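Local coordinates for proximal thread matrix protein 1 (Mytilus galloprovincialis, PDB 4CN9) that probably binds collagen through its von Willebrand factor type A domains as a zinc-binding matrix protein of the mussel byssus, at residues 255-263 against 273-284. Residues are numbered along the deposited sequence; the frame is centred on the assembly and turned at random.
Sequences IAFVFDASS and YQLMKNFMKDIV
A first torsion of -65° at Met-280, with CG trans to the carbonyl carbon, and a bend at chi3 (-61°) thread this side chain between Phe-257 and Phe-259. Its CB sits over the centre of the Phe-257 ring, 3.9 Å from the centroid, while SD lies oblique to the same ring in a Met-aromatic contact. Beyond the bend, CE lies over one face of the Phe-259 ring, offset toward the rim, in a CH-pi contact 3.5 Å from the centroid. At Phe-259 chi1 puts CG between the backbone N and the carbonyl carbon, and Met-276 CE approaches the ring obliquely, 3.4 Å from Phe-259 CD1. The Phe-257 rim meets Ile-283 CG2 and Val-284 CG2, each 4.0 Å away, from CZ and CE2 respectively. Strand 253-260 and helix 272-285 open a beta-alpha-beta unit of the second von Willebrand factor type A domain, a Rossmann-like fold; here their short segments run antiparallel at 170°, axes 10.7 Å apart. No hydrogen bond links the two segments; the interface is mainly apolar, with Phe-257, Phe-259 and Met-280 burying the most. At the C-terminal end of the strand, Tyr-273 OH lies at the edge of the Phe-259 ring, in its plane, 3.8 Å from Phe-259 CE1. Asp-260 O is buried without a polar partner beside Met-276 CE, whereas Asp-260 OD1 closes an Asx turn with Ser-262 N (2.8 Å).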
loop_
_atom_site.group_PDB
_atom_site.type_symbol
_atom_site.label_atom_id
_atom_site.label_comp_id
_atom_site.label_asym_id
_atom_site.label_seq_id
_atom_site.Cartn_x
_atom_site.Cartn_y
_atom_site.Cartn_z
ATOM N N ILE A 255 12.705 -10.527 -6.545
ATOM C CA ILE A 255 11.461 -11.184 -6.163
ATOM C C ILE A 255 11.720 -12.495 -5.446
ATOM O O ILE A 255 12.315 -13.416 -6.018
ATOM C CB ILE A 255 10.601 -11.556 -7.392
ATOM C CG1 ILE A 255 10.447 -10.380 -8.360
ATOM C CG2 ILE A 255 9.229 -12.064 -6.954
ATOM C CD1 ILE A 255 9.547 -9.323 -7.879
ATOM N N ALA A 256 11.230 -12.608 -4.221
ATOM C CA ALA A 256 11.365 -13.855 -3.482
ATOM C C ALA A 256 10.039 -14.581 -3.301
ATOM O O ALA A 256 9.082 -14.028 -2.740
ATOM C CB ALA A 256 12.032 -13.592 -2.136
ATOM N N PHE A 257 9.983 -15.825 -3.785
ATOM C CA PHE A 257 8.875 -16.716 -3.460
ATOM C C PHE A 257 9.170 -17.348 -2.115
ATOM O O PHE A 257 10.215 -17.956 -1.928
ATOM C CB PHE A 257 8.725 -17.835 -4.484
ATOM C CG PHE A 257 8.307 -17.362 -5.843
ATOM C CD1 PHE A 257 7.026 -16.911 -6.059
ATOM C CD2 PHE A 257 9.197 -17.395 -6.901
ATOM C CE1 PHE A 257 6.640 -16.479 -7.320
ATOM C CE2 PHE A 257 8.820 -16.975 -8.167
ATOM C CZ PHE A 257 7.539 -16.514 -8.374
ATOM N N VAL A 258 8.248 -17.193 -1.184
ATOM C CA VAL A 258 8.387 -17.790 0.129
ATOM C C VAL A 258 7.207 -18.722 0.266
ATOM O O VAL A 258 6.074 -18.268 0.489
ATOM C CB VAL A 258 8.350 -16.729 1.225
ATOM C CG1 VAL A 258 8.458 -17.373 2.600
ATOM C CG2 VAL A 258 9.476 -15.705 1.003
ATOM N N PHE A 259 7.442 -20.014 0.079
ATOM C CA PHE A 259 6.319 -20.935 0.022
ATOM C C PHE A 259 6.379 -22.210 0.863
ATOM O O PHE A 259 7.439 -22.736 1.197
ATOM C CB PHE A 259 5.957 -21.266 -1.419
ATOM C CG PHE A 259 6.953 -22.093 -2.154
ATOM C CD1 PHE A 259 6.873 -23.486 -2.137
ATOM C CD2 PHE A 259 7.919 -21.493 -2.956
ATOM C CE1 PHE A 259 7.779 -24.261 -2.856
ATOM C CE2 PHE A 259 8.825 -22.261 -3.681
ATOM C CZ PHE A 259 8.756 -23.647 -3.634
ATOM N N ASP A 260 5.166 -22.643 1.191
ATOM C CA ASP A 260 4.847 -23.787 2.011
ATOM C C ASP A 260 5.351 -25.057 1.343
ATOM O O ASP A 260 5.053 -25.314 0.176
ATOM C CB ASP A 260 3.321 -23.797 2.144
ATOM C CG ASP A 260 2.785 -24.879 3.043
ATOM O OD1 ASP A 260 3.533 -25.778 3.489
ATOM O OD2 ASP A 260 1.556 -24.808 3.300
ATOM N N ALA A 261 6.137 -25.835 2.084
ATOM C CA ALA A 261 6.635 -27.122 1.592
ATOM C C ALA A 261 6.294 -28.255 2.556
ATOM O O ALA A 261 6.930 -29.308 2.539
ATOM C CB ALA A 261 8.139 -27.062 1.346
ATOM N N SER A 262 5.278 -28.017 3.380
ATOM C CA SER A 262 4.726 -28.999 4.310
ATOM C C SER A 262 4.132 -30.225 3.614
ATOM O O SER A 262 3.664 -30.155 2.479
ATOM C CB SER A 262 3.615 -28.335 5.137
ATOM O OG SER A 262 2.801 -29.310 5.771
ATOM N N SER A 263 4.136 -31.348 4.321
ATOM C CA SER A 263 3.601 -32.596 3.801
ATOM C C SER A 263 2.096 -32.487 3.634
ATOM O O SER A 263 1.477 -33.312 2.977
ATOM C CB SER A 263 3.916 -33.739 4.769
ATOM O OG SER A 263 3.301 -33.490 6.019
ATOM N N TYR A 273 1.202 -29.772 -5.085
ATOM C CA TYR A 273 2.521 -29.177 -4.989
ATOM C C TYR A 273 3.001 -28.779 -6.378
ATOM O O TYR A 273 3.571 -27.707 -6.559
ATOM C CB TYR A 273 3.469 -30.168 -4.330
ATOM C CG TYR A 273 4.763 -29.578 -3.836
ATOM C CD1 TYR A 273 4.781 -28.579 -2.870
ATOM C CD2 TYR A 273 5.970 -30.029 -4.336
ATOM C CE1 TYR A 273 5.989 -28.050 -2.416
ATOM C CE2 TYR A 273 7.157 -29.526 -3.893
ATOM C CZ TYR A 273 7.168 -28.535 -2.942
ATOM O OH TYR A 273 8.384 -28.046 -2.536
ATOM N N GLN A 274 2.751 -29.621 -7.378
ATOM C CA GLN A 274 3.123 -29.248 -8.742
ATOM C C GLN A 274 2.285 -28.086 -9.270
ATOM O O GLN A 274 2.769 -27.271 -10.056
ATOM C CB GLN A 274 3.004 -30.433 -9.699
ATOM C CG GLN A 274 3.570 -30.132 -11.083
ATOM C CD GLN A 274 5.055 -29.833 -11.031
ATOM O OE1 GLN A 274 5.805 -30.500 -10.313
ATOM N NE2 GLN A 274 5.486 -28.816 -11.768
ATOM N N LEU A 275 1.017 -28.026 -8.875
ATOM C CA LEU A 275 0.162 -26.918 -9.290
ATOM C C LEU A 275 0.730 -25.596 -8.747
ATOM O O LEU A 275 0.772 -24.576 -9.443
ATOM C CB LEU A 275 -1.279 -27.139 -8.829
ATOM C CG LEU A 275 -2.098 -28.176 -9.615
ATOM C CD1 LEU A 275 -3.424 -28.436 -8.928
ATOM C CD2 LEU A 275 -2.321 -27.729 -11.057
ATOM N N MET A 276 1.199 -25.632 -7.506
ATOM C CA MET A 276 1.809 -24.464 -6.892
ATOM C C MET A 276 3.113 -24.072 -7.597
ATOM O O MET A 276 3.353 -22.890 -7.871
ATOM C CB MET A 276 2.042 -24.729 -5.390
ATOM C CG MET A 276 2.547 -23.521 -4.611
ATOM S SD MET A 276 2.850 -23.941 -2.862
ATOM C CE MET A 276 4.098 -25.192 -3.051
ATOM N N LYS A 277 3.948 -25.052 -7.925
ATOM C CA LYS A 277 5.158 -24.763 -8.687
ATOM C C LYS A 277 4.837 -24.145 -10.049
ATOM O O LYS A 277 5.493 -23.188 -10.476
ATOM C CB LYS A 277 5.995 -26.024 -8.873
ATOM C CG LYS A 277 6.635 -26.540 -7.606
ATOM C CD LYS A 277 7.258 -27.904 -7.869
ATOM C CE LYS A 277 8.222 -28.300 -6.786
ATOM N NZ LYS A 277 8.723 -29.698 -7.012
ATOM N N ASN A 278 3.829 -24.678 -10.740
ATOM C CA ASN A 278 3.467 -24.144 -12.047
ATOM C C ASN A 278 3.015 -22.693 -11.931
ATOM O O ASN A 278 3.292 -21.880 -12.804
ATOM C CB ASN A 278 2.365 -24.977 -12.702
ATOM C CG ASN A 278 2.846 -26.357 -13.147
ATOM O OD1 ASN A 278 4.039 -26.674 -13.097
ATOM N ND2 ASN A 278 1.908 -27.179 -13.604
ATOM N N PHE A 279 2.322 -22.367 -10.845
ATOM C CA PHE A 279 1.877 -20.996 -10.610
ATOM C C PHE A 279 3.093 -20.070 -10.530
ATOM O O PHE A 279 3.145 -19.037 -11.185
ATOM C CB PHE A 279 1.023 -20.973 -9.336
ATOM C CG PHE A 279 0.587 -19.603 -8.879
ATOM C CD1 PHE A 279 -0.443 -18.941 -9.506
ATOM C CD2 PHE A 279 1.160 -19.021 -7.766
ATOM C CE1 PHE A 279 -0.866 -17.704 -9.065
ATOM C CE2 PHE A 279 0.731 -17.776 -7.313
ATOM C CZ PHE A 279 -0.283 -17.129 -7.958
ATOM N N MET A 280 4.097 -20.458 -9.755
ATOM C CA MET A 280 5.300 -19.645 -9.624
ATOM C C MET A 280 6.099 -19.547 -10.928
ATOM O O MET A 280 6.588 -18.470 -11.286
ATOM C CB MET A 280 6.161 -20.189 -8.486
ATOM C CG MET A 280 5.452 -20.044 -7.162
ATOM S SD MET A 280 6.369 -20.640 -5.747
ATOM C CE MET A 280 6.573 -22.373 -6.172
ATOM N N LYS A 281 6.229 -20.663 -11.641
ATOM C CA LYS A 281 6.879 -20.655 -12.950
ATOM C C LYS A 281 6.151 -19.752 -13.955
ATOM O O LYS A 281 6.793 -19.058 -14.740
ATOM C CB LYS A 281 6.999 -22.088 -13.487
ATOM C CG LYS A 281 8.047 -22.891 -12.758
ATOM C CD LYS A 281 7.750 -24.383 -12.758
ATOM C CE LYS A 281 7.481 -24.888 -14.142
ATOM N NZ LYS A 281 7.061 -26.312 -14.186
ATOM N N ASP A 282 4.817 -19.753 -13.927
ATOM C CA ASP A 282 4.040 -18.886 -14.806
ATOM C C ASP A 282 4.296 -17.410 -14.507
ATOM O O ASP A 282 4.374 -16.589 -15.416
ATOM C CB ASP A 282 2.542 -19.198 -14.726
ATOM C CG ASP A 282 2.179 -20.531 -15.391
ATOM O OD1 ASP A 282 3.046 -21.111 -16.067
ATOM O OD2 ASP A 282 1.029 -20.999 -15.230
ATOM N N ILE A 283 4.470 -17.081 -13.232
ATOM C CA ILE A 283 4.806 -15.720 -12.831
ATOM C C ILE A 283 6.166 -15.312 -13.363
ATOM O O ILE A 283 6.337 -14.212 -13.903
ATOM C CB ILE A 283 4.745 -15.585 -11.291
ATOM C CG1 ILE A 283 3.285 -15.692 -10.854
ATOM C CG2 ILE A 283 5.375 -14.265 -10.819
ATOM C CD1 ILE A 283 3.105 -15.828 -9.386
ATOM N N VAL A 284 7.143 -16.202 -13.240
ATOM C CA VAL A 284 8.472 -15.926 -13.765
ATOM C C VAL A 284 8.406 -15.570 -15.255
ATOM O O VAL A 284 9.066 -14.632 -15.717
ATOM C CB VAL A 284 9.425 -17.117 -13.520
ATOM C CG1 VAL A 284 10.702 -16.969 -14.314
ATOM C CG2 VAL A 284 9.737 -17.236 -12.015
#